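Local coordinates for protein putative phosphosugar isomerase (Silicibacter pomeroyi DSS-3, PDB 3FJ1) that is of unproven function but, as a protein with two SIS domains, probably binds phosphosugars and may act as an isomerase or aminotransferase, at residues Ser191-Pro196 / Val296-Arg301; Arg8-Ile13 / Phe316-Glu321; Pro269-Ala274 / Gly289-Ala294. All coordinates share one frame; numbering follows the deposited sequence. Where two conformers were deposited one is given.

Interaction 1 of 3, residues Ser191-Pro196 / Val296-Arg301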
loop_
_atom_site.group_PDB
_atom_site.type_symbol
_atom_site.label_atom_id
_atom_site.label_comp_id
_atom_site.label_asym_id
_atom_site.label_seq_id
_atom_site.Cartn_x
_atom_site.Cartn_y
_atom_site.Cartn_z
ATOM N N SER A 191 -17.457 -10.283 -19.366
ATOM C CA SER A 191 -16.770 -11.559 -19.407
ATOM C C SER A 191 -16.605 -12.058 -20.848
ATOM O O SER A 191 -15.846 -12.982 -21.080
ATOM C CB SER A 191 -17.517 -12.612 -18.594
ATOM O OG SER A 191 -18.758 -12.959 -19.188
ATOM N N ARG A 192 -17.333 -11.464 -21.789
ATOM C CA ARG A 192 -17.235 -11.855 -23.209
ATOM C C ARG A 192 -16.142 -11.061 -23.973
ATOM O O ARG A 192 -16.041 -11.151 -25.210
ATOM C CB ARG A 192 -18.616 -11.726 -23.874
ATOM C CG ARG A 192 -19.658 -12.705 -23.287
ATOM C CD ARG A 192 -21.005 -12.729 -24.080
ATOM N NE ARG A 192 -21.864 -11.562 -23.805
ATOM C CZ ARG A 192 -22.833 -11.495 -22.870
ATOM N NH1 ARG A 192 -23.157 -12.558 -22.107
ATOM N NH2 ARG A 192 -23.537 -10.361 -22.710
ATOM N N ILE A 193 -15.308 -10.318 -23.248
ATOM C CA ILE A 193 -14.231 -9.524 -23.809
ATOM C C ILE A 193 -12.918 -10.198 -23.372
ATOM O O ILE A 193 -12.813 -10.643 -22.211
ATOM C CB ILE A 193 -14.272 -8.092 -23.261
ATOM C CG1 ILE A 193 -15.537 -7.387 -23.779
ATOM C CG2 ILE A 193 -12.978 -7.345 -23.622
ATOM C CD1 ILE A 193 -15.844 -6.083 -23.101
ATOM N N ASP A 194 -11.973 -10.382 -24.298
ATOM C CA ASP A 194 -10.699 -10.985 -23.901
ATOM C C ASP A 194 -9.458 -10.352 -24.517
ATOM O O ASP A 194 -8.368 -10.877 -24.386
ATOM C CB ASP A 194 -10.744 -12.515 -24.012
ATOM C CG ASP A 194 -10.952 -13.008 -25.411
ATOM O OD1 ASP A 194 -10.637 -12.274 -26.376
ATOM O OD2 ASP A 194 -11.372 -14.178 -25.539
ATOM N N TRP A 195 -9.633 -9.181 -25.129
ATOM C CA TRP A 195 -8.510 -8.329 -25.540
ATOM C C TRP A 195 -7.378 -9.040 -26.269
ATOM O O TRP A 195 -6.218 -8.983 -25.828
ATOM C CB TRP A 195 -7.938 -7.549 -24.335
ATOM C CG TRP A 195 -8.908 -6.635 -23.642
ATOM C CD1 TRP A 195 -9.953 -5.969 -24.215
ATOM C CD2 TRP A 195 -8.882 -6.220 -22.263
ATOM N NE1 TRP A 195 -10.592 -5.214 -23.288
ATOM C CE2 TRP A 195 -9.952 -5.329 -22.080
ATOM C CE3 TRP A 195 -8.049 -6.504 -21.179
ATOM C CZ2 TRP A 195 -10.241 -4.729 -20.838
ATOM C CZ3 TRP A 195 -8.339 -5.930 -19.957
ATOM C CH2 TRP A 195 -9.433 -5.044 -19.797
ATOM N N PRO A 196 -7.682 -9.637 -27.428
ATOM C CA PRO A 196 -6.666 -10.393 -28.200
ATOM C C PRO A 196 -5.375 -9.621 -28.526
ATOM O O PRO A 196 -4.293 -10.198 -28.501
ATOM C CB PRO A 196 -7.409 -10.798 -29.485
ATOM C CG PRO A 196 -8.631 -9.957 -29.542
ATOM C CD PRO A 196 -8.990 -9.585 -28.125
ATOM N N VAL A 296 -7.534 1.798 -27.724
ATOM C CA VAL A 296 -8.760 1.663 -26.921
ATOM C C VAL A 296 -9.062 0.197 -26.689
ATOM O O VAL A 296 -9.099 -0.595 -27.641
ATOM C CB VAL A 296 -9.990 2.324 -27.589
ATOM C CG1 VAL A 296 -11.241 2.047 -26.782
ATOM C CG2 VAL A 296 -9.726 3.828 -27.791
ATOM N N LEU A 297 -9.238 -0.185 -25.420
ATOM C CA LEU A 297 -9.632 -1.544 -25.099
ATOM C C LEU A 297 -11.137 -1.612 -24.973
ATOM O O LEU A 297 -11.766 -0.745 -24.344
ATOM C CB LEU A 297 -9.043 -2.028 -23.777
ATOM C CG LEU A 297 -7.553 -2.326 -23.715
ATOM C CD1 LEU A 297 -7.117 -2.404 -22.228
ATOM C CD2 LEU A 297 -7.201 -3.586 -24.488
ATOM N N GLU A 298 -11.694 -2.670 -25.532
ATOM C CA GLU A 298 -13.121 -2.943 -25.443
ATOM C C GLU A 298 -13.533 -2.999 -23.974
ATOM O O GLU A 298 -12.861 -3.652 -23.193
ATOM C CB GLU A 298 -13.391 -4.286 -26.082
ATOM C CG GLU A 298 -14.794 -4.442 -26.488
ATOM C CD GLU A 298 -15.044 -5.693 -27.300
ATOM O OE1 GLU A 298 -14.106 -6.291 -27.873
ATOM O OE2 GLU A 298 -16.223 -6.062 -27.345
ATOM N N HIS A 299 -14.603 -2.290 -23.602
ATOM C CA HIS A 299 -15.085 -2.301 -22.219
ATOM C C HIS A 299 -16.575 -2.002 -22.067
ATOM O O HIS A 299 -17.218 -1.418 -22.956
ATOM C CB HIS A 299 -14.290 -1.292 -21.361
ATOM C CG HIS A 299 -14.419 0.118 -21.840
ATOM N ND1 HIS A 299 -13.740 0.594 -22.946
ATOM C CD2 HIS A 299 -15.207 1.126 -21.416
ATOM C CE1 HIS A 299 -14.090 1.848 -23.158
ATOM N NE2 HIS A 299 -14.971 2.203 -22.237
ATOM N N VAL A 300 -17.103 -2.367 -20.900
ATOM C CA VAL A 300 -18.511 -2.164 -20.610
ATOM C C VAL A 300 -18.705 -1.243 -19.402
ATOM O O VAL A 300 -18.229 -1.541 -18.300
ATOM C CB VAL A 300 -19.226 -3.511 -20.361
ATOM C CG1 VAL A 300 -20.728 -3.273 -20.247
ATOM C CG2 VAL A 300 -18.892 -4.555 -21.464
ATOM N N ARG A 301 -19.368 -0.107 -19.618
ATOM C CA ARG A 301 -19.670 0.799 -18.551
ATOM C C ARG A 301 -20.889 0.272 -17.765
ATOM O O ARG A 301 -21.733 -0.446 -18.317
ATOM C CB ARG A 301 -19.895 2.209 -19.095
ATOM C CG ARG A 301 -18.659 2.858 -19.680
ATOM C CD ARG A 301 -17.693 3.281 -18.589
ATOM N NE ARG A 301 -16.479 3.939 -19.057
ATOM C CZ ARG A 301 -15.233 3.512 -18.836
ATOM N NH1 ARG A 301 -14.970 2.382 -18.178
ATOM N NH2 ARG A 301 -14.220 4.248 -19.276
HETATM O O HOH W 1 -15.531 -8.921 -27.554
#
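W195 packs on L297 of the second SIS domain, whose fold is a parallel five-stranded sheet flanked by helices. The loop before helix 196-204 here meets the loop that leaves edge strand 295-296. The tight part is the indole. CD2 of L297 lies over one face of the five-membered ring, 3.6 Å from its centroid and 12° off the normal, a CH-pi contact. The leucine side chain crosses the indole at about a right angle, and its CB also approaches NE1. L258 of strand 257-259 touches both residues, so the pair joins the core beside the sheet. At the ring edge NE1 donates to O of E298 over 2.8 Å. This bond is nearly straight, at 162°, lies in the indole plane and uses a carbonyl lone pair. Together with L297 over the face, it should hold the ring's rotation.

I193 extends the apolar part. Its CD1 meets CG2 of V300 at 3.8 Å, and its CG2 packs on the same E298 carbonyl.

The outer side is looser. E298 is the exposed residue of the contact. Its CG stands anti to the backbone N (chi1 -159°), and the extended chain runs over I193. There a water gives a weak bond to OE2 and also reaches O of R192. Further along, the H299 ring turns away from I193, and its ND1 donates almost straight to O of L297 over 2.8 Å.

Interaction 2 of 3, residues Arg8-Ile13 / Phe316-Glu321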
loop_
_atom_site.group_PDB
_atom_site.type_symbol
_atom_site.label_atom_id
_atom_site.label_comp_id
_atom_site.label_asym_id
_atom_site.label_seq_id
_atom_site.Cartn_x
_atom_site.Cartn_y
_atom_site.Cartn_z
ATOM N N ARG A 8 -10.613 -24.221 -14.757
ATOM C CA ARG A 8 -11.362 -23.850 -13.571
ATOM C C ARG A 8 -11.478 -22.326 -13.496
ATOM O O ARG A 8 -12.495 -21.787 -13.096
ATOM C CB ARG A 8 -10.704 -24.432 -12.310
ATOM C CG ARG A 8 -11.517 -24.286 -11.030
ATOM C CD ARG A 8 -12.899 -24.951 -11.132
ATOM N NE ARG A 8 -12.822 -26.411 -11.079
ATOM C CZ ARG A 8 -13.825 -27.233 -11.374
ATOM N NH1 ARG A 8 -14.993 -26.742 -11.777
ATOM N NH2 ARG A 8 -13.633 -28.556 -11.292
HETATM N N MSE A 9 -10.419 -21.634 -13.897
HETATM C CA MSE A 9 -10.437 -20.168 -13.888
HETATM C C MSE A 9 -11.560 -19.667 -14.770
HETATM O O MSE A 9 -12.327 -18.793 -14.372
HETATM C CB MSE A 9 -9.104 -19.596 -14.368
HETATM C CG MSE A 9 -9.062 -18.106 -14.317
HETATM SE SE MSE A 9 -7.293 -17.414 -14.786
HETATM C CE MSE A 9 -7.666 -15.484 -14.686
ATOM N N ARG A 10 -11.672 -20.221 -15.976
ATOM C CA ARG A 10 -12.752 -19.806 -16.884
ATOM C C ARG A 10 -14.134 -20.163 -16.346
ATOM O O ARG A 10 -15.060 -19.377 -16.480
ATOM C CB ARG A 10 -12.583 -20.391 -18.286
ATOM C CG ARG A 10 -13.599 -19.832 -19.301
ATOM C CD ARG A 10 -13.382 -18.341 -19.615
ATOM N NE ARG A 10 -14.642 -17.613 -19.694
ATOM C CZ ARG A 10 -14.743 -16.314 -19.979
ATOM N NH1 ARG A 10 -13.671 -15.607 -20.308
ATOM N NH2 ARG A 10 -15.929 -15.741 -20.006
ATOM N N ARG A 11 -14.283 -21.352 -15.768
ATOM C CA ARG A 11 -15.565 -21.763 -15.194
ATOM C C ARG A 11 -15.996 -20.703 -14.171
ATOM O O ARG A 11 -17.145 -20.304 -14.121
ATOM C CB ARG A 11 -15.434 -23.082 -14.427
ATOM C CG ARG A 11 -15.149 -24.328 -15.241
ATOM C CD ARG A 11 -16.362 -24.836 -15.880
ATOM N NE ARG A 11 -16.142 -26.082 -16.619
ATOM C CZ ARG A 11 -16.965 -26.537 -17.547
ATOM N NH1 ARG A 11 -18.033 -25.833 -17.890
ATOM N NH2 ARG A 11 -16.688 -27.673 -18.182
ATOM N N GLU A 12 -15.039 -20.253 -13.373
ATOM C CA GLU A 12 -15.418 -19.362 -12.316
ATOM C C GLU A 12 -15.706 -17.951 -12.857
ATOM O O GLU A 12 -16.636 -17.309 -12.378
ATOM C CB GLU A 12 -14.471 -19.532 -11.129
ATOM C CG GLU A 12 -14.691 -20.953 -10.566
ATOM C CD GLU A 12 -13.769 -21.386 -9.445
ATOM O OE1 GLU A 12 -13.050 -20.552 -8.864
ATOM O OE2 GLU A 12 -13.802 -22.595 -9.111
ATOM N N ILE A 13 -14.991 -17.509 -13.888
ATOM C CA ILE A 13 -15.303 -16.247 -14.550
ATOM C C ILE A 13 -16.730 -16.296 -15.137
ATOM O O ILE A 13 -17.479 -15.301 -15.041
ATOM C CB ILE A 13 -14.271 -15.910 -15.665
ATOM C CG1 ILE A 13 -12.898 -15.601 -15.068
ATOM C CG2 ILE A 13 -14.759 -14.724 -16.500
ATOM C CD1 ILE A 13 -11.735 -15.611 -16.105
ATOM N N PHE A 316 -10.442 -8.086 -17.662
ATOM C CA PHE A 316 -9.035 -8.422 -17.454
ATOM C C PHE A 316 -8.864 -9.909 -17.143
ATOM O O PHE A 316 -7.960 -10.560 -17.684
ATOM C CB PHE A 316 -8.433 -7.575 -16.319
ATOM C CG PHE A 316 -7.007 -7.952 -15.985
ATOM C CD1 PHE A 316 -5.968 -7.465 -16.721
ATOM C CD2 PHE A 316 -6.719 -8.799 -14.935
ATOM C CE1 PHE A 316 -4.660 -7.819 -16.410
ATOM C CE2 PHE A 316 -5.422 -9.162 -14.642
ATOM C CZ PHE A 316 -4.405 -8.674 -15.363
ATOM N N TYR A 317 -9.688 -10.421 -16.228
ATOM C CA TYR A 317 -9.621 -11.832 -15.832
ATOM C C TYR A 317 -9.766 -12.738 -17.054
ATOM O O TYR A 317 -9.055 -13.732 -17.228
ATOM C CB TYR A 317 -10.729 -12.179 -14.834
ATOM C CG TYR A 317 -10.620 -11.594 -13.422
ATOM C CD1 TYR A 317 -9.390 -11.399 -12.789
ATOM C CD2 TYR A 317 -11.775 -11.346 -12.687
ATOM C CE1 TYR A 317 -9.325 -10.910 -11.476
ATOM C CE2 TYR A 317 -11.714 -10.856 -11.376
ATOM C CZ TYR A 317 -10.491 -10.654 -10.782
ATOM O OH TYR A 317 -10.467 -10.162 -9.476
ATOM N N SER A 318 -10.739 -12.372 -17.877
ATOM C CA SER A 318 -11.037 -13.056 -19.123
ATOM C C SER A 318 -9.827 -13.008 -20.077
ATOM O O SER A 318 -9.458 -14.025 -20.640
ATOM C CB SER A 318 -12.289 -12.434 -19.755
ATOM O OG SER A 318 -12.569 -13.042 -21.006
HETATM N N MSE A 319 -9.192 -11.846 -20.227
HETATM C CA MSE A 319 -7.965 -11.731 -21.040
HETATM C C MSE A 319 -6.854 -12.674 -20.529
HETATM O O MSE A 319 -6.263 -13.464 -21.308
HETATM C CB MSE A 319 -7.476 -10.288 -21.097
HETATM C CG MSE A 319 -6.267 -10.018 -21.987
HETATM SE SE MSE A 319 -4.569 -10.503 -21.144
HETATM C CE MSE A 319 -4.462 -8.977 -19.898
ATOM N N VAL A 320 -6.627 -12.646 -19.209
ATOM C CA VAL A 320 -5.570 -13.479 -18.584
ATOM C C VAL A 320 -5.851 -14.975 -18.780
ATOM O O VAL A 320 -4.956 -15.735 -19.139
ATOM C CB VAL A 320 -5.388 -13.132 -17.097
ATOM C CG1 VAL A 320 -4.480 -14.157 -16.357
ATOM C CG2 VAL A 320 -4.805 -11.681 -16.946
ATOM N N GLU A 321 -7.092 -15.399 -18.591
ATOM C CA GLU A 321 -7.411 -16.820 -18.774
ATOM C C GLU A 321 -7.161 -17.224 -20.233
ATOM O O GLU A 321 -6.613 -18.305 -20.496
ATOM C CB GLU A 321 -8.840 -17.115 -18.332
ATOM C CG GLU A 321 -9.182 -18.598 -18.257
ATOM C CD GLU A 321 -9.418 -19.277 -19.592
ATOM O OE1 GLU A 321 -9.905 -18.635 -20.581
ATOM O OE2 GLU A 321 -9.155 -20.513 -19.635
HETATM O O HOH W 2 -10.978 -16.232 -21.180
#
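NH1 of R10 meets both S318 OG and a bridging water, each 2.9 Å away. Both lie at the guanidinium edge, OG in its plane. The N-H bond to OG, which is also hydrogen-bonded to O of I193, is bent, at 139°. The water gives its protons to O of S318 and to OE1 of E321, so it links the two helices. The far end is held too: NH2 pairs with D14 and also bonds O of S191.

Helix 8-41, at the start of the chain, here packs nearly antiparallel on helix 308-326 of the second SIS domain, the segment axes 9.9 Å apart. R10 and E321 cross at about a right angle, their planar groups 83° apart. NH1 and OE1 stay 4.8 Å apart, with the water between them. E321 bends at chi2 (-76°), which brings its CD against CB of R10, while OE2 bonds T7.

Below, the contact is apolar. M9, a selenomethionine, is fully extended and slides past E321 until its CE meets CG1 of V320 at 3.8 Å. CD1 of I13 packs on CB of Y317, also at 3.8 Å.

Replacing R10 by an alanine removes the guanidinium: D14 would probably lose its ionic mate, and the water, S318 OG and O of S191 each a donor. E321 is buried, yet its OE1 meets NH1 through water, and the nearby positive charge would probably favour its ionised form.

Interaction 3 of 3, residues Pro269-Ala274 / Gly289-Ala294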
loop_
_atom_site.group_PDB
_atom_site.type_symbol
_atom_site.label_atom_id
_atom_site.label_comp_id
_atom_site.label_asym_id
_atom_site.label_seq_id
_atom_site.Cartn_x
_atom_site.Cartn_y
_atom_site.Cartn_z
ATOM N N PRO A 269 -7.691 12.280 -16.835
ATOM C CA PRO A 269 -6.259 12.205 -16.501
ATOM C C PRO A 269 -5.577 10.854 -16.787
ATOM O O PRO A 269 -4.388 10.844 -17.095
ATOM C CB PRO A 269 -6.213 12.535 -15.000
ATOM C CG PRO A 269 -7.581 12.411 -14.515
ATOM C CD PRO A 269 -8.490 12.715 -15.675
ATOM N N LEU A 270 -6.288 9.739 -16.624
ATOM C CA LEU A 270 -5.737 8.430 -16.930
ATOM C C LEU A 270 -5.423 8.358 -18.427
ATOM O O LEU A 270 -4.327 7.996 -18.836
ATOM C CB LEU A 270 -6.729 7.347 -16.514
ATOM C CG LEU A 270 -6.391 5.841 -16.656
ATOM C CD1 LEU A 270 -6.168 5.361 -18.117
ATOM C CD2 LEU A 270 -5.211 5.511 -15.764
ATOM N N ALA A 271 -6.408 8.723 -19.233
ATOM C CA ALA A 271 -6.263 8.764 -20.688
ATOM C C ALA A 271 -5.077 9.657 -21.117
ATOM O O ALA A 271 -4.328 9.293 -22.013
ATOM C CB ALA A 271 -7.546 9.248 -21.308
ATOM N N GLU A 272 -4.941 10.830 -20.493
ATOM C CA GLU A 272 -3.862 11.758 -20.769
ATOM C C GLU A 272 -2.461 11.132 -20.585
ATOM O O GLU A 272 -1.577 11.253 -21.450
ATOM C CB GLU A 272 -4.030 13.006 -19.886
ATOM N N ILE A 273 -2.258 10.481 -19.458
ATOM C CA ILE A 273 -0.975 9.808 -19.183
ATOM C C ILE A 273 -0.784 8.609 -20.121
ATOM O O ILE A 273 0.323 8.372 -20.581
ATOM C CB ILE A 273 -0.864 9.368 -17.715
ATOM C CG1 ILE A 273 -0.790 10.602 -16.817
ATOM C CG2 ILE A 273 0.357 8.414 -17.518
ATOM C CD1 ILE A 273 0.507 11.384 -16.915
ATOM N N ALA A 274 -1.861 7.877 -20.411
ATOM C CA ALA A 274 -1.783 6.718 -21.293
ATOM C C ALA A 274 -1.258 7.196 -22.648
ATOM O O ALA A 274 -0.349 6.601 -23.239
ATOM C CB ALA A 274 -3.158 6.042 -21.414
ATOM N N GLY A 289 -12.537 5.446 -24.330
ATOM C CA GLY A 289 -12.604 6.033 -25.650
ATOM C C GLY A 289 -11.866 7.343 -25.731
ATOM O O GLY A 289 -11.656 7.856 -26.826
ATOM N N ARG A 290 -11.445 7.870 -24.585
ATOM C CA ARG A 290 -10.777 9.174 -24.527
ATOM C C ARG A 290 -9.329 9.203 -25.002
ATOM O O ARG A 290 -8.810 10.276 -25.260
ATOM C CB ARG A 290 -10.811 9.735 -23.113
ATOM C CG ARG A 290 -12.183 9.966 -22.577
ATOM C CD ARG A 290 -12.081 10.728 -21.306
ATOM N NE ARG A 290 -11.848 12.131 -21.619
ATOM C CZ ARG A 290 -12.688 13.129 -21.352
ATOM N NH1 ARG A 290 -13.804 12.932 -20.652
ATOM N NH2 ARG A 290 -12.364 14.351 -21.730
ATOM N N VAL A 291 -8.672 8.052 -25.088
ATOM C CA VAL A 291 -7.298 8.011 -25.584
ATOM C C VAL A 291 -7.302 8.183 -27.106
ATOM O O VAL A 291 -8.160 7.623 -27.803
ATOM C CB VAL A 291 -6.555 6.707 -25.231
ATOM C CG1 VAL A 291 -6.260 6.672 -23.712
ATOM C CG2 VAL A 291 -7.327 5.498 -25.690
ATOM N N THR A 292 -6.324 8.941 -27.591
ATOM C CA THR A 292 -6.189 9.258 -29.002
ATOM C C THR A 292 -4.921 8.649 -29.611
ATOM O O THR A 292 -4.812 8.570 -30.838
ATOM C CB THR A 292 -6.209 10.782 -29.177
ATOM O OG1 THR A 292 -4.987 11.350 -28.714
ATOM C CG2 THR A 292 -7.346 11.380 -28.344
ATOM N N ARG A 293 -3.984 8.212 -28.758
ATOM C CA ARG A 293 -2.715 7.601 -29.160
ATOM C C ARG A 293 -2.682 6.146 -28.643
ATOM O O ARG A 293 -2.474 5.200 -29.383
ATOM C CB ARG A 293 -1.577 8.422 -28.538
ATOM C CG ARG A 293 -0.169 8.100 -29.016
ATOM C CD ARG A 293 0.263 9.005 -30.158
ATOM N NE ARG A 293 0.599 10.356 -29.688
ATOM C CZ ARG A 293 1.000 11.349 -30.476
ATOM N NH1 ARG A 293 1.115 11.158 -31.781
ATOM N NH2 ARG A 293 1.290 12.541 -29.959
ATOM N N ALA A 294 -2.873 5.978 -27.334
ATOM C CA ALA A 294 -2.944 4.646 -26.742
ATOM C C ALA A 294 -4.129 3.908 -27.395
ATOM O O ALA A 294 -5.082 4.555 -27.871
ATOM C CB ALA A 294 -3.138 4.732 -25.193
#
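V291 lays its CG1 methyl over the backbone and side chain of A271. CG1 is 3.8 Å from A271 CB and 3.7 Å from A271 O. The same methyl reaches A274 one turn further along helix 267-279, with 3.9 Å between V291 CG1 and A274 CB. One branch of the valine thus touches two alanines on one side of the helix. With CG1 anti to the carbonyl carbon (chi1 -71°), that branch is the one turned to the helix.

The contact continues at each end of the loop. On one side CB of R290 meets CB of A271 at 3.8 Å. The arginine bends at chi3, and its side chain also touches E267 and A268 near the helix start. On the other side CB of A294 faces CB of A274 at 4.0 Å and lies 3.9 Å from O of A274.

No hydrogen bond joins the two segments. The polar tie comes from D275, next on the helix. OD1 accepts from the backbone N of R293 and of A294, and OD2 from N of T292. The aspartate carboxylate therefore holds the loop backbone where it turns.

A274 and A294 also touch V284, and V291 touches A286, both on strand 284-286. Helix 267-279 is the connecting helix of a beta-alpha-beta crossover between parallel strands 257-259 and 284-286, and the loop leads on to edge strand 295-296, as in the Rossmann-like fold of SIS domains.

How the interactions relate
From the N terminus, helix 8-41 starts the outermost loop. Interaction 2 closes it 303 residues later on helix 308-326, so the N-terminal helix lies against the last helix of the modelled chain. Interaction 1 falls within that loop and joins the linker after helix 183-191 to the loop beyond strand 295-296. Interaction 3 falls within interaction 1 and closes a short local loop from helix 267-279 to the loop ahead of strand 295-296. None cross. Interactions 1 and 2 touch directly: O of I193 probably bonds OG of S318, 2.7 Å away. Interactions 1 and 3 touch through V296 and V291. Interactions 2 and 3 stay about 13 Å apart at their nearest atoms.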